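Local coordinates for protein KDGF (Halomonas sp., PDB 5FQ0) that probably opens the rings of unsaturated uronates released from pectin or alginate, using a nickel-binding cupin fold, at residues 28-33 with 104-108; 38-44 with 91-97. All coordinates share one frame; numbering follows the deposited sequence.

Contact 1 of 2, residues 28-33 with 104-108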
# COMPACT_ATOMS: atom_id res chain seq x y z
N HIS B 28 3.84 -10.58 1.30
CA HIS B 28 3.86 -10.53 2.75
C HIS B 28 5.19 -10.99 3.32
O HIS B 28 5.91 -11.71 2.66
CB HIS B 28 2.73 -11.36 3.36
CG HIS B 28 2.67 -12.77 2.85
ND1 HIS B 28 3.29 -13.81 3.50
CD2 HIS B 28 2.07 -13.31 1.77
CE1 HIS B 28 3.08 -14.93 2.85
NE2 HIS B 28 2.33 -14.66 1.80
N THR B 29 5.51 -10.51 4.52
CA THR B 29 6.49 -11.12 5.38
C THR B 29 5.66 -11.47 6.62
O THR B 29 4.46 -11.16 6.66
CB THR B 29 7.61 -10.13 5.78
OG1 THR B 29 7.07 -9.14 6.65
CG2 THR B 29 8.26 -9.47 4.54
N PRO B 30 6.29 -12.08 7.65
CA PRO B 30 5.53 -12.25 8.89
C PRO B 30 5.04 -10.96 9.53
O PRO B 30 4.05 -10.98 10.26
CB PRO B 30 6.55 -12.94 9.82
CG PRO B 30 7.43 -13.73 8.86
CD PRO B 30 7.60 -12.76 7.71
N ASP B 31 5.72 -9.85 9.30
CA ASP B 31 5.31 -8.60 9.95
C ASP B 31 4.57 -7.63 9.04
O ASP B 31 4.21 -6.54 9.50
CB ASP B 31 6.50 -7.82 10.51
CG ASP B 31 7.36 -8.64 11.46
OD1 ASP B 31 6.82 -9.57 12.09
OD2 ASP B 31 8.59 -8.34 11.55
N LEU B 32 4.40 -7.97 7.75
CA LEU B 32 3.86 -6.99 6.81
C LEU B 32 3.18 -7.70 5.66
O LEU B 32 3.70 -8.67 5.14
CB LEU B 32 5.01 -6.12 6.26
CG LEU B 32 4.69 -4.88 5.42
CD1 LEU B 32 3.79 -3.92 6.19
CD2 LEU B 32 5.97 -4.20 4.95
N MET B 33 2.03 -7.19 5.25
CA MET B 33 1.26 -7.81 4.18
C MET B 33 0.48 -6.74 3.40
O MET B 33 0.00 -5.75 3.98
CB MET B 33 0.30 -8.84 4.78
CG MET B 33 -0.65 -9.52 3.79
SD MET B 33 -1.76 -10.75 4.52
CE MET B 33 -1.19 -12.30 3.89
N PHE B 104 -1.32 -4.50 6.28
CA PHE B 104 -1.44 -5.03 7.65
C PHE B 104 -0.08 -5.23 8.30
O PHE B 104 0.90 -5.52 7.63
CB PHE B 104 -2.18 -6.39 7.68
CG PHE B 104 -3.61 -6.34 7.18
CD1 PHE B 104 -4.66 -6.02 8.04
CD2 PHE B 104 -3.90 -6.66 5.84
CE1 PHE B 104 -5.97 -6.02 7.58
CE2 PHE B 104 -5.19 -6.64 5.36
CZ PHE B 104 -6.24 -6.32 6.23
N SER B 105 -0.04 -5.08 9.63
CA SER B 105 1.07 -5.53 10.44
C SER B 105 0.45 -6.09 11.73
O SER B 105 -0.37 -5.40 12.34
CB SER B 105 2.03 -4.40 10.77
OG SER B 105 3.10 -4.91 11.57
N PRO B 106 0.77 -7.33 12.11
CA PRO B 106 1.61 -8.22 11.31
C PRO B 106 0.81 -8.75 10.13
O PRO B 106 -0.24 -8.20 9.78
CB PRO B 106 1.96 -9.36 12.30
CG PRO B 106 0.81 -9.38 13.25
CD PRO B 106 0.43 -7.92 13.42
N ARG B 107 1.29 -9.80 9.49
CA ARG B 107 0.55 -10.28 8.33
C ARG B 107 -0.70 -11.02 8.83
O ARG B 107 -0.71 -11.47 9.99
CB ARG B 107 1.43 -11.17 7.46
CG ARG B 107 1.52 -12.59 7.89
CD ARG B 107 2.01 -13.51 6.78
NE ARG B 107 2.66 -14.62 7.46
CZ ARG B 107 3.86 -15.12 7.15
NH1 ARG B 107 4.56 -14.70 6.09
NH2 ARG B 107 4.35 -16.07 7.91
N ARG B 108 -1.73 -11.11 7.98
CA ARG B 108 -2.98 -11.75 8.32
C ARG B 108 -2.87 -13.23 7.93
O ARG B 108 -3.12 -13.58 6.79
CB ARG B 108 -4.14 -11.09 7.57
CG ARG B 108 -4.46 -9.67 8.06
CD ARG B 108 -5.37 -9.74 9.28
NE ARG B 108 -6.57 -10.51 8.94
CZ ARG B 108 -7.69 -9.99 8.44
NH1 ARG B 108 -7.79 -8.66 8.23
NH2 ARG B 108 -8.71 -10.80 8.14

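Contact 2 of 2, residues 38-44 with 91-97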
# COMPACT_ATOMS: atom_id res chain seq x y z
N LYS B 38 -10.91 -5.82 -4.51
CA LYS B 38 -11.81 -5.25 -5.52
C LYS B 38 -13.27 -5.39 -5.10
O LYS B 38 -13.76 -6.51 -4.87
CB LYS B 38 -11.62 -5.98 -6.86
CG LYS B 38 -12.48 -5.42 -7.99
CD LYS B 38 -12.04 -5.94 -9.34
CE LYS B 38 -12.09 -7.47 -9.44
NZ LYS B 38 -13.44 -8.06 -9.52
N PHE B 39 -13.97 -4.25 -5.07
CA PHE B 39 -15.37 -4.19 -4.69
C PHE B 39 -16.22 -3.87 -5.91
O PHE B 39 -15.88 -3.00 -6.68
CB PHE B 39 -15.57 -3.04 -3.70
CG PHE B 39 -15.11 -3.32 -2.30
CD1 PHE B 39 -13.76 -3.51 -2.01
CD2 PHE B 39 -16.04 -3.30 -1.23
CE1 PHE B 39 -13.35 -3.72 -0.69
CE2 PHE B 39 -15.64 -3.53 0.07
CZ PHE B 39 -14.30 -3.73 0.35
N ASP B 40 -17.32 -4.57 -6.07
CA ASP B 40 -18.39 -4.13 -6.93
C ASP B 40 -19.01 -2.90 -6.29
O ASP B 40 -18.87 -2.68 -5.08
CB ASP B 40 -19.44 -5.22 -6.99
CG ASP B 40 -18.96 -6.44 -7.74
OD1 ASP B 40 -17.87 -6.41 -8.36
OD2 ASP B 40 -19.71 -7.40 -7.73
N ARG B 41 -19.65 -2.07 -7.10
CA ARG B 41 -20.33 -0.89 -6.57
C ARG B 41 -21.39 -1.28 -5.52
O ARG B 41 -22.16 -2.22 -5.71
CB ARG B 41 -20.94 -0.11 -7.72
CG ARG B 41 -21.97 0.91 -7.35
CD ARG B 41 -22.97 0.75 -8.47
NE ARG B 41 -22.92 1.83 -9.42
CZ ARG B 41 -23.38 1.79 -10.66
NH1 ARG B 41 -23.88 0.69 -11.21
NH2 ARG B 41 -23.33 2.90 -11.36
N GLY B 42 -21.40 -0.59 -4.39
CA GLY B 42 -22.36 -0.93 -3.34
C GLY B 42 -22.03 -2.17 -2.51
O GLY B 42 -22.79 -2.51 -1.60
N ALA B 43 -20.91 -2.86 -2.80
CA ALA B 43 -20.44 -3.94 -1.91
C ALA B 43 -19.98 -3.36 -0.57
O ALA B 43 -19.43 -2.25 -0.50
CB ALA B 43 -19.32 -4.77 -2.56
N VAL B 44 -20.22 -4.09 0.51
CA VAL B 44 -20.03 -3.56 1.84
C VAL B 44 -18.96 -4.37 2.60
O VAL B 44 -19.06 -5.59 2.68
CB VAL B 44 -21.37 -3.59 2.64
CG1 VAL B 44 -21.16 -3.20 4.10
CG2 VAL B 44 -22.41 -2.69 1.98
N ALA B 91 -16.47 -0.12 5.18
CA ALA B 91 -16.48 0.61 3.89
C ALA B 91 -17.67 0.24 3.04
O ALA B 91 -18.12 -0.90 3.05
CB ALA B 91 -15.18 0.32 3.10
N VAL B 92 -18.12 1.19 2.23
CA VAL B 92 -19.07 0.89 1.17
C VAL B 92 -18.42 1.38 -0.12
O VAL B 92 -18.03 2.55 -0.24
CB VAL B 92 -20.46 1.59 1.39
CG1 VAL B 92 -21.45 1.20 0.27
CG2 VAL B 92 -21.06 1.24 2.75
N ALA B 93 -18.24 0.48 -1.07
CA ALA B 93 -17.71 0.88 -2.38
C ALA B 93 -18.74 1.74 -3.13
O ALA B 93 -19.94 1.41 -3.14
CB ALA B 93 -17.41 -0.34 -3.21
N LEU B 94 -18.28 2.83 -3.75
CA LEU B 94 -19.19 3.75 -4.48
C LEU B 94 -19.21 3.54 -6.02
O LEU B 94 -20.08 4.09 -6.70
CB LEU B 94 -18.89 5.24 -4.11
CG LEU B 94 -18.77 5.46 -2.58
CD1 LEU B 94 -18.28 6.83 -2.17
CD2 LEU B 94 -20.11 5.15 -1.93
N GLU B 95 -18.28 2.76 -6.58
CA GLU B 95 -18.12 2.60 -8.06
C GLU B 95 -17.78 1.16 -8.39
O GLU B 95 -17.19 0.47 -7.55
CB GLU B 95 -16.99 3.49 -8.62
CG GLU B 95 -17.19 4.98 -8.46
CD GLU B 95 -16.12 5.78 -9.19
OE1 GLU B 95 -15.28 5.20 -9.94
OE2 GLU B 95 -16.15 7.01 -9.01
N PRO B 96 -18.12 0.69 -9.60
CA PRO B 96 -17.74 -0.66 -9.98
C PRO B 96 -16.21 -0.77 -9.97
O PRO B 96 -15.50 0.25 -10.16
CB PRO B 96 -18.26 -0.77 -11.41
CG PRO B 96 -19.40 0.21 -11.46
CD PRO B 96 -18.88 1.37 -10.66
N ASP B 97 -15.70 -1.98 -9.75
CA ASP B 97 -14.25 -2.18 -9.71
C ASP B 97 -13.52 -1.14 -8.85
O ASP B 97 -12.49 -0.62 -9.27
CB ASP B 97 -13.70 -2.16 -11.14
CG ASP B 97 -14.25 -3.32 -12.00
OD1 ASP B 97 -14.74 -4.31 -11.45
OD2 ASP B 97 -14.20 -3.19 -13.24
O HOH W 1 -14.73 -7.07 -11.78
O HOH W 2 -17.10 -4.40 -10.17

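Contact 1 of 2, residues 28-33 with 104-108
Arg107 lies against the tight beta hairpin that joins strands 21-29 and 32-39 of the cupin's larger antiparallel sheet, its guanidinium packed on Pro30 and reaching with NH1 to the edge of the His28 ring. NH1 of Arg107 donates to ND1 of His28 at 3.0 Å. It arrives at the edge of the imidazole and in its plane, while the ring and guanidinium planes stand 81° apart, nearly perpendicular. Accepting this bond probably keeps the imidazole neutral. CA of Pro30 sits over the centre of one guanidinium face, 3.7 Å from CZ of Arg107. The chain reaches this place because CG of Arg107 lies between its own backbone N and carbonyl carbon (chi1 83°) and the rest runs extended, CB, CG and CD passing close to the carbonyl oxygen of Thr29. NE, at the root of the group, forms a salt bridge with Asp109. Without this side chain, as with an alanine here, ND1 of His28 would probably lose its donor, Asp109 its cation and Pro30 the flat group against it.

Nearer the backbone, CB of Met33 packs against CB of Arg107 at 3.7 Å, and SD of Met33 receives a weak bond from the backbone N of Arg108. Backbone bonds in both directions between Met33 and Phe104 pair the strands; beyond Phe104, the chain turns through a cis peptide before Pro106, and N of Arg107 bonds almost straight to O of Pro30 (3.1 Å). At the turn, Thr29 OG1 accepts from N of Asp31 in an ST turn and also bonds an acidic side chain of the neighbouring subunit. Ser105 directs OG, anti to its own N, at O of Asp31, 2.9 Å away and 18° from that carbonyl's plane.

Contact 2 of 2, residues 38-44 with 91-97
OD1 of Asp97 is gripped by two waters that both donate to it, one of them bridging to NZ of Lys38 and the other to OD1 of Asp40. The second water, 2.7 Å from OD1 of Asp97, also accepts from the backbone N of Asp97, so it ties that residue's side chain, its main chain and Asp40 together. NZ of Lys38 stays 4.4 Å from OD1 of Asp97, too far for a direct salt bridge. The two side chains lie alongside each other and point the same way, and the lysine bends at its last two torsions to bring NZ to the first water. Its ammonium is also bonded to Gln22 and makes a cation-pi contact with Trp14.

Deeper in, CB of Ala93 packs against the backbone at Phe39 and Asp40, 3.3 Å from CB of Phe39 and equally near O of Asp40. With CG of Phe39 anti to the carbonyl carbon (chi1 -77°), CG and CD2 of the ring lie along CB of Ala93, and Phe64 meets the ring edge-to-face. Outside, Arg41 folds back over Pro96, with CG of the proline over the centre of one guanidinium face; CB of Arg41 lies 3.5 Å from N of Pro96.

A type II turn from Asp40 to Ala43 places Gly42 at its third position, where a positive phi (78°) would jam any CB against the preceding carbonyl. N of Gly42 donates to O of Ala93 at 2.8 Å from above the carbonyl plane, whereas N of Ala93 returns a nearly linear bond to O of Ala43 (3.0 Å). Next along, Val44 and Val92 form an antiparallel non-hydrogen-bonded pair. The segments cross between the larger and smaller sheets in opposite directions, as in the cupin beta-sandwich, or jelly roll.

How the contacts relate
Strand 32-39 runs from one contact to the other: contact 1 holds its start, and contact 2 its end, where the chain leaves for the smaller sheet. Strand 98-105, its neighbour in the larger sheet, makes the return journey, beginning just after contact 2 and ending in contact 1. The two lie on opposite sides of the chain's centre, their centres 25 Å apart and their nearest atoms about 10 Å. The nickel ion, bound by His48, His50, Gln55 and His89, is about 4 Å from the Phe104 side chain of contact 1 and about 9 Å from that of Ala91 in contact 2. Arg108, in a salt bridge with Asp110, donates to a citrate probably from the crystallisation liquor.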